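Local coordinates for protein formate dehydrogenase subunit beta (Desulfovibrio gigas, PDB 1H0H) that carries electrons through three [4Fe-4S] clusters as the small subunit of a periplasmic enzyme that reversibly oxidises formate to carbon dioxide, at residues 115-120 / 124-129; 2-7 / 151-156. All coordinates share one frame; numbering follows the deposited sequence. Where two conformers were deposited one is given.

Both contacts are largely buried and both lie against iron-sulfur clusters, but on opposite sides of the chain's centre, with their own centres about 23 Å apart. Interaction 1 is short in sequence: the end of helix 113-119 meets the loop that leads into the short strand 126-127, and a backbone N-H...S hydrogen bond to a ligating cysteine joins them beside one cluster. Interaction 2 links parts 144 residues apart, strand 2-7 and helix 151-155, mainly through apolar side chains, with no polar bond between the segments, while the helical segment supplies cysteines to the two other clusters. Along the chain, interaction 1 is nested within the loop that interaction 2 closes, and the two share no element.

Interaction 1: 115-120 / 124-129; sequences SVISAC and VPRKVA. With SF4 (iron/sulfur cluster), chain N.
The thiolate sulfur of C120 is gripped from two directions: it binds an iron atom, FE1, of the cluster, and it receives the backbone N-H of V124. That hydrogen bond, 3.3 Å from V124 N to C120 SG, is nearly straight at 167°. C120 follows the last turn of helix 113-119, and with SG anti to its backbone N (chi1 178°) the sulfur meets both partners. P125 fills the angle between cysteine and cluster. Its CD lies 3.6 Å from C120 CB and 3.6 Å from the inorganic sulfur S3, so one edge of the pyrrolidine ring touches both protein and cofactor.

This Cys-Pro sequence at 120-121, followed by a turn that returns to the same cluster, completes a site whose other ligands are C72, C75 and C80, as in ferredoxin-type modules. Farther out, I117 packs against the carbonyl of P125, its CG2 branch 3.7 Å from P125 O, while its CG1 meets P125 CB at 4.3 Å. The same carbonyl oxygen accepts a hydrogen bond from R126 NH1 at 2.8 Å. The donor sits well above the carbonyl plane, 47° out of it, although the oxygen lies close to the guanidinium plane. Salt bridges from R126 NH2 to D43 and D123 hold that guanidinium from its other end.

An N-H directed at a ligating sulfur would draw off some of its negative charge, which is expected to favour the reduced cluster.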
ATOM      1  N   SER B 115     -40.220 -28.729   3.700  1.00 17.86           N
ATOM      2  CA  SER B 115     -40.849 -28.667   2.400  1.00 17.83           C
ATOM      3  C   SER B 115     -40.604 -27.306   1.783  1.00 16.61           C
ATOM      4  O   SER B 115     -40.439 -27.201   0.570  1.00 15.17           O
ATOM      5  CB  SER B 115     -42.353 -28.928   2.507  1.00 18.65           C
ATOM      6  OG  SER B 115     -42.627 -30.317   2.704  1.00 19.29           O
ATOM      7  N   VAL B 116     -40.554 -26.276   2.629  1.00 17.80           N
ATOM      8  CA  VAL B 116     -40.299 -24.903   2.172  1.00 16.85           C
ATOM      9  C   VAL B 116     -38.876 -24.855   1.593  1.00 17.26           C
ATOM     10  O   VAL B 116     -38.675 -24.372   0.481  1.00 16.51           O
ATOM     11  CB  VAL B 116     -40.469 -23.887   3.332  1.00 17.27           C
ATOM     12  CG1 VAL B 116     -40.071 -22.447   2.922  1.00 15.60           C
ATOM     13  CG2 VAL B 116     -41.895 -23.910   3.826  1.00 16.82           C
ATOM     14  N   ILE B 117     -37.904 -25.408   2.318  1.00 17.02           N
ATOM     15  CA  ILE B 117     -36.516 -25.382   1.848  1.00 16.36           C
ATOM     16  C   ILE B 117     -36.359 -26.223   0.583  1.00 17.28           C
ATOM     17  O   ILE B 117     -35.745 -25.764  -0.369  1.00 15.41           O
ATOM     18  CB  ILE B 117     -35.532 -25.831   2.947  1.00 15.69           C
ATOM     19  CG1 ILE B 117     -35.624 -24.894   4.148  1.00 14.82           C
ATOM     20  CG2 ILE B 117     -34.066 -25.852   2.438  1.00 15.80           C
ATOM     21  CD1 ILE B 117     -34.716 -25.312   5.327  1.00 16.14           C
ATOM     22  N   SER B 118     -36.963 -27.417   0.546  1.00 16.58           N
ATOM     23  CA  SER B 118     -36.833 -28.254  -0.653  1.00 17.97           C
ATOM     24  C   SER B 118     -37.531 -27.652  -1.876  1.00 17.46           C
ATOM     25  O   SER B 118     -37.165 -27.982  -2.992  1.00 18.46           O
ATOM     26  CB  SER B 118     -37.315 -29.702  -0.458  1.00 18.97           C
ATOM     27  OG  SER B 118     -38.670 -29.767  -0.082  0.50 19.16           O
ATOM     28  N   ALA B 119     -38.545 -26.805  -1.680  1.00 17.27           N
ATOM     29  CA  ALA B 119     -39.233 -26.166  -2.819  1.00 16.74           C
ATOM     30  C   ALA B 119     -38.330 -25.180  -3.551  1.00 16.85           C
ATOM     31  O   ALA B 119     -38.577 -24.836  -4.705  1.00 16.67           O
ATOM     32  CB  ALA B 119     -40.495 -25.424  -2.353  1.00 17.28           C
ATOM     33  N   CYS B 120     -37.322 -24.663  -2.868  1.00 17.05           N
ATOM     34  CA  CYS B 120     -36.400 -23.735  -3.526  1.00 17.32           C
ATOM     35  C   CYS B 120     -35.461 -24.443  -4.507  1.00 16.91           C
ATOM     36  O   CYS B 120     -34.601 -25.223  -4.118  1.00 18.47           O
ATOM     37  CB  CYS B 120     -35.576 -22.970  -2.519  1.00 17.48           C
ATOM     38  SG  CYS B 120     -34.402 -21.861  -3.332  1.00 18.00           S
ATOM     39  N   VAL B 124     -31.684 -22.030  -1.386  1.00 16.32           N
ATOM     40  CA  VAL B 124     -31.326 -20.807  -0.687  1.00 16.30           C
ATOM     41  C   VAL B 124     -31.720 -20.642   0.803  1.00 17.03           C
ATOM     42  O   VAL B 124     -30.848 -20.288   1.599  1.00 19.01           O
ATOM     43  CB  VAL B 124     -31.746 -19.560  -1.516  1.00 16.67           C
ATOM     44  CG1 VAL B 124     -31.591 -18.264  -0.712  1.00 16.48           C
ATOM     45  CG2 VAL B 124     -30.933 -19.491  -2.811  1.00 15.39           C
ATOM     46  N   PRO B 125     -32.972 -20.895   1.194  1.00 17.40           N
ATOM     47  CA  PRO B 125     -33.432 -20.609   2.573  1.00 16.86           C
ATOM     48  C   PRO B 125     -32.753 -21.438   3.651  1.00 16.42           C
ATOM     49  O   PRO B 125     -32.467 -22.609   3.431  1.00 15.35           O
ATOM     50  CB  PRO B 125     -34.914 -21.007   2.564  1.00 17.20           C
ATOM     51  CG  PRO B 125     -35.261 -21.423   1.199  1.00 16.35           C
ATOM     52  CD  PRO B 125     -34.043 -21.469   0.356  1.00 15.26           C
ATOM     53  N   ARG B 126     -32.559 -20.855   4.825  1.00 16.62           N
ATOM     54  CA  ARG B 126     -31.870 -21.586   5.904  1.00 16.09           C
ATOM     55  C   ARG B 126     -32.540 -21.399   7.262  1.00 15.83           C
ATOM     56  O   ARG B 126     -33.054 -20.340   7.565  1.00 16.37           O
ATOM     57  CB  ARG B 126     -30.394 -21.167   5.966  1.00 15.71           C
ATOM     58  CG  ARG B 126     -29.601 -21.579   4.752  1.00 16.23           C
ATOM     59  CD  ARG B 126     -29.332 -23.056   4.685  1.00 17.59           C
ATOM     60  NE  ARG B 126     -28.527 -23.452   3.536  1.00 18.82           N
ATOM     61  CZ  ARG B 126     -29.033 -23.817   2.365  1.00 18.32           C
ATOM     62  NH1 ARG B 126     -30.347 -23.805   2.151  1.00 16.91           N
ATOM     63  NH2 ARG B 126     -28.213 -24.163   1.399  1.00 19.14           N
ATOM     64  N   LYS B 127     -32.533 -22.458   8.061  1.00 16.11           N
ATOM     65  CA  LYS B 127     -33.167 -22.467   9.362  1.00 15.94           C
ATOM     66  C   LYS B 127     -32.154 -22.228  10.478  1.00 17.28           C
ATOM     67  O   LYS B 127     -31.065 -22.782  10.457  1.00 14.67           O
ATOM     68  CB  LYS B 127     -33.783 -23.849   9.598  1.00 15.47           C
ATOM     69  CG  LYS B 127     -34.718 -23.928  10.794  1.00 13.47           C
ATOM     70  CD  LYS B 127     -35.132 -25.405  11.089  1.00 14.13           C
ATOM     71  CE  LYS B 127     -34.002 -26.201  11.771  1.00 14.23           C
ATOM     72  NZ  LYS B 127     -33.858 -25.952  13.242  1.00 14.11           N
ATOM     73  N   VAL B 128     -32.545 -21.440  11.479  1.00 17.69           N
ATOM     74  CA  VAL B 128     -31.699 -21.241  12.653  1.00 17.02           C
ATOM     75  C   VAL B 128     -31.737 -22.554  13.464  1.00 17.26           C
ATOM     76  O   VAL B 128     -32.727 -23.292  13.426  1.00 16.96           O
ATOM     77  CB  VAL B 128     -32.238 -20.093  13.520  1.00 17.33           C
ATOM     78  CG1 VAL B 128     -33.517 -20.536  14.229  1.00 16.79           C
ATOM     79  CG2 VAL B 128     -31.180 -19.608  14.516  1.00 17.16           C
ATOM     80  N   ALA B 129     -30.683 -22.848  14.205  1.00 17.10           N
ATOM     81  CA  ALA B 129     -30.633 -24.119  14.925  1.00 18.75           C
ATOM     82  C   ALA B 129     -31.772 -24.358  15.905  1.00 19.71           C
ATOM     83  O   ALA B 129     -32.375 -25.438  15.937  1.00 20.45           O
ATOM     84  CB  ALA B 129     -29.290 -24.255  15.665  1.00 20.46           C
TER
HETATM   85 FE1  SF4 N1013     -35.616 -19.962  -3.292  1.00 17.36          FE
HETATM   86 FE2  SF4 N1013     -35.428 -17.230  -2.958  1.00 17.49          FE
HETATM   87 FE3  SF4 N1013     -36.875 -18.362  -5.158  1.00 17.77          FE
HETATM   88 FE4  SF4 N1013     -37.854 -18.614  -2.585  1.00 17.28          FE
HETATM   89  S1  SF4 N1013     -37.632 -16.607  -3.825  1.00 17.91           S
HETATM   90  S2  SF4 N1013     -37.758 -20.239  -4.050  1.00 18.19           S
HETATM   91  S3  SF4 N1013     -35.845 -18.799  -1.353  1.00 19.34           S
HETATM   92  S4  SF4 N1013     -34.536 -18.461  -4.732  1.00 17.78           S

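Interaction 2: 2-7 / 151-156. With SF4 (iron/sulfur cluster), chain M; SF4 (iron/sulfur cluster), chain L.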
ATOM      1  N   LYS B   2     -38.759  -4.575  -8.858  1.00 18.63           N
ATOM      2  CA  LYS B   2     -37.319  -4.502  -8.944  1.00 17.44           C
ATOM      3  C   LYS B   2     -36.620  -5.761  -9.412  1.00 17.59           C
ATOM      4  O   LYS B   2     -37.201  -6.835  -9.474  1.00 15.43           O
ATOM      5  CB  LYS B   2     -36.734  -4.068  -7.587  1.00 18.25           C
ATOM      6  CG  LYS B   2     -37.359  -2.790  -7.058  1.00 20.61           C
ATOM      7  CD  LYS B   2     -37.024  -1.575  -7.925  1.00 21.10           C
ATOM      8  CE  LYS B   2     -37.367  -0.307  -7.142  1.00 24.24           C
ATOM      9  NZ  LYS B   2     -37.290   0.938  -7.948  1.00 26.65           N
ATOM     10  N   GLY B   3     -35.351  -5.584  -9.767  1.00 17.21           N
ATOM     11  CA  GLY B   3     -34.517  -6.675 -10.202  1.00 18.67           C
ATOM     12  C   GLY B   3     -33.055  -6.355  -9.991  1.00 17.08           C
ATOM     13  O   GLY B   3     -32.700  -5.245  -9.588  1.00 18.01           O
ATOM     14  N   PHE B   4     -32.222  -7.341 -10.287  1.00 17.01           N
ATOM     15  CA  PHE B   4     -30.783  -7.242 -10.176  1.00 15.64           C
ATOM     16  C   PHE B   4     -30.219  -7.867 -11.429  1.00 16.49           C
ATOM     17  O   PHE B   4     -30.789  -8.820 -11.994  1.00 14.64           O
ATOM     18  CB  PHE B   4     -30.246  -8.127  -9.026  1.00 15.41           C
ATOM     19  CG  PHE B   4     -30.614  -7.696  -7.616  1.00 15.67           C
ATOM     20  CD1 PHE B   4     -31.903  -7.846  -7.134  1.00 16.91           C
ATOM     21  CD2 PHE B   4     -29.622  -7.225  -6.731  1.00 15.36           C
ATOM     22  CE1 PHE B   4     -32.217  -7.485  -5.791  1.00 16.67           C
ATOM     23  CE2 PHE B   4     -29.927  -6.870  -5.412  1.00 16.41           C
ATOM     24  CZ  PHE B   4     -31.243  -6.999  -4.941  1.00 14.58           C
ATOM     25  N   PHE B   5     -29.081  -7.357 -11.867  1.00 14.56           N
ATOM     26  CA  PHE B   5     -28.311  -8.040 -12.877  1.00 15.58           C
ATOM     27  C   PHE B   5     -26.937  -8.277 -12.241  1.00 15.71           C
ATOM     28  O   PHE B   5     -26.268  -7.331 -11.852  1.00 15.53           O
ATOM     29  CB  PHE B   5     -28.161  -7.237 -14.164  1.00 14.83           C
ATOM     30  CG  PHE B   5     -27.125  -7.811 -15.105  1.00 14.77           C
ATOM     31  CD1 PHE B   5     -27.114  -9.167 -15.402  1.00 15.56           C
ATOM     32  CD2 PHE B   5     -26.141  -7.006 -15.653  1.00 15.57           C
ATOM     33  CE1 PHE B   5     -26.153  -9.714 -16.273  1.00 15.44           C
ATOM     34  CE2 PHE B   5     -25.172  -7.542 -16.509  1.00 16.22           C
ATOM     35  CZ  PHE B   5     -25.192  -8.909 -16.818  1.00 16.46           C
ATOM     36  N   VAL B   6     -26.542  -9.537 -12.112  1.00 16.06           N
ATOM     37  CA  VAL B   6     -25.229  -9.858 -11.562  1.00 15.02           C
ATOM     38  C   VAL B   6     -24.317 -10.363 -12.679  1.00 15.67           C
ATOM     39  O   VAL B   6     -24.519 -11.448 -13.230  1.00 17.06           O
ATOM     40  CB  VAL B   6     -25.341 -10.919 -10.457  1.00 15.17           C
ATOM     41  CG1 VAL B   6     -23.997 -11.114  -9.768  1.00 15.85           C
ATOM     42  CG2 VAL B   6     -26.449 -10.551  -9.439  1.00 13.65           C
ATOM     43  N   ASP B   7     -23.321  -9.566 -13.041  1.00 14.16           N
ATOM     44  CA  ASP B   7     -22.421  -9.945 -14.111  1.00 14.11           C
ATOM     45  C   ASP B   7     -21.199 -10.593 -13.483  1.00 13.92           C
ATOM     46  O   ASP B   7     -20.286  -9.880 -13.074  1.00 14.02           O
ATOM     47  CB  ASP B   7     -22.037  -8.702 -14.916  1.00 13.73           C
ATOM     48  CG  ASP B   7     -21.156  -9.008 -16.090  1.00 13.68           C
ATOM     49  OD1 ASP B   7     -20.735 -10.171 -16.253  1.00 15.84           O
ATOM     50  OD2 ASP B   7     -20.820  -8.129 -16.909  1.00 15.29           O
ATOM     51  N   ALA B 151     -27.336  -3.079  -0.042  1.00 13.82           N
ATOM     52  CA  ALA B 151     -25.987  -2.990   0.514  1.00 14.98           C
ATOM     53  C   ALA B 151     -24.931  -3.672  -0.346  1.00 15.53           C
ATOM     54  O   ALA B 151     -23.814  -3.160  -0.484  1.00 15.14           O
ATOM     55  CB  ALA B 151     -25.957  -3.532   1.868  1.00 14.58           C
ATOM     56  N   CYS B 152     -25.264  -4.833  -0.900  1.00 15.10           N
ATOM     57  CA  CYS B 152     -24.305  -5.525  -1.731  1.00 17.27           C
ATOM     58  C   CYS B 152     -24.019  -4.765  -3.015  1.00 16.77           C
ATOM     59  O   CYS B 152     -22.884  -4.719  -3.470  1.00 18.25           O
ATOM     60  CB  CYS B 152     -24.747  -6.966  -2.034  1.00 16.69           C
ATOM     61  SG  CYS B 152     -26.388  -7.029  -2.775  1.00 18.39           S
ATOM     62  N   VAL B 153     -25.045  -4.190  -3.608  1.00 16.08           N
ATOM     63  CA  VAL B 153     -24.910  -3.436  -4.845  1.00 16.04           C
ATOM     64  C   VAL B 153     -24.094  -2.187  -4.628  1.00 15.82           C
ATOM     65  O   VAL B 153     -23.170  -1.897  -5.379  1.00 15.92           O
ATOM     66  CB  VAL B 153     -26.304  -3.064  -5.389  1.00 15.26           C
ATOM     67  CG1 VAL B 153     -26.185  -2.070  -6.538  1.00 15.92           C
ATOM     68  CG2 VAL B 153     -27.061  -4.339  -5.798  1.00 14.97           C
ATOM     69  N   THR B 154     -24.428  -1.435  -3.590  1.00 16.61           N
ATOM     70  CA  THR B 154     -23.663  -0.250  -3.244  1.00 17.49           C
ATOM     71  C   THR B 154     -22.184  -0.585  -2.998  1.00 16.57           C
ATOM     72  O   THR B 154     -21.278   0.170  -3.391  1.00 15.68           O
ATOM     73  CB  THR B 154     -24.283   0.369  -1.985  1.00 19.54           C
ATOM     74  OG1 THR B 154     -25.630   0.778  -2.283  1.00 23.88           O
ATOM     75  CG2 THR B 154     -23.600   1.685  -1.605  1.00 19.03           C
ATOM     76  N   SER B 155     -21.940  -1.712  -2.351  1.00 15.38           N
ATOM     77  CA  SER B 155     -20.580  -2.069  -1.990  1.00 14.89           C
ATOM     78  C   SER B 155     -19.695  -2.491  -3.177  1.00 15.60           C
ATOM     79  O   SER B 155     -18.485  -2.402  -3.106  1.00 14.79           O
ATOM     80  CB  SER B 155     -20.563  -3.189  -0.931  1.00 14.02           C
ATOM     81  OG  SER B 155     -19.283  -3.194  -0.277  1.00 16.31           O
ATOM     82  N   CYS B 156     -20.311  -2.956  -4.252  1.00 17.06           N
ATOM     83  CA  CYS B 156     -19.554  -3.630  -5.302  1.00 16.61           C
ATOM     84  C   CYS B 156     -18.727  -2.669  -6.096  1.00 16.15           C
ATOM     85  O   CYS B 156     -19.249  -1.702  -6.610  1.00 15.56           O
ATOM     86  CB  CYS B 156     -20.506  -4.412  -6.196  1.00 18.30           C
ATOM     87  SG  CYS B 156     -19.681  -5.305  -7.531  1.00 18.85           S
TER
HETATM   88 FE1  SF4 M1012     -29.514  -6.903   0.632  1.00 19.53          FE
HETATM   89 FE2  SF4 M1012     -27.705  -7.983  -1.133  1.00 18.29          FE
HETATM   90 FE3  SF4 M1012     -29.945  -9.420  -0.364  1.00 18.26          FE
HETATM   91 FE4  SF4 M1012     -27.879  -8.982   1.404  1.00 17.37          FE
HETATM   92  S1  SF4 M1012     -27.812 -10.136  -0.609  1.00 19.88           S
HETATM   93  S2  SF4 M1012     -30.135  -8.769   1.761  1.00 18.20           S
HETATM   94  S3  SF4 M1012     -27.134  -6.973   0.858  1.00 17.26           S
HETATM   95  S4  SF4 M1012     -30.060  -7.457  -1.491  1.00 19.87           S
HETATM   96 FE1  SF4 L1011     -18.881  -7.097  -6.492  1.00 19.56          FE
HETATM   97 FE2  SF4 L1011     -19.336  -8.957  -4.488  1.00 20.33          FE
HETATM   98 FE3  SF4 L1011     -17.871  -9.671  -6.713  1.00 19.44          FE
HETATM   99 FE4  SF4 L1011     -16.810  -7.827  -4.841  1.00 19.02          FE
HETATM  100  S1  SF4 L1011     -17.292 -10.003  -4.483  1.00 18.18           S
HETATM  101  S2  SF4 L1011     -16.756  -7.707  -7.182  1.00 19.36           S
HETATM  102  S3  SF4 L1011     -18.783  -6.805  -4.188  1.00 20.77           S
HETATM  103  S4  SF4 L1011     -20.146  -9.022  -6.625  1.00 21.06           S
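F4 is the residue of strand 2-7 that reaches helix 151-155, and the CE2/CZ end of its ring meets both V153 and a cluster. The F4 side chain leaves the strand toward the helix with CG beside the backbone N (chi1 -68°), and the CE2 corner of the ring comes within 3.8 Å of V153 CG2. The neighbouring CD2 is 4.0 Å from the same methyl, which approaches the ring obliquely. On the helix, a V153 chi1 of 170° is what turns CG2, rather than CG1, to the ring. F4 CE2 also approaches C152 SG, at 4.4 Å, and F4 CZ lies 3.7 Å from the inorganic sulfur S4, again obliquely. F163 packs edge-to-face on the F4 ring, and M139, P150 and M161 add to its apolar surroundings.

Strand 2-7 runs inside a mixed sheet, between 161-163 and 197-201, and helix 151-155 packs beside it in the two-cluster, ferredoxin-like part of the subunit. In this helix C152 binds FE2 of the cluster next to F4, 2.3 Å from its SG, in a site completed by C21, C137 and C140. C156, where the chain leaves the helix, binds FE1 of a second cluster together with C11, C14 and C17. One short helical segment thus serves two neighbouring cofactors. Between these two cysteines, S155 hydrogen-bonds through OG to the backbone of the other protein chain, which places the helix at the subunit interface.

Beyond F4 the strand continues with F5 against helix 166-180 and ends at D7, in a salt bridge with R176.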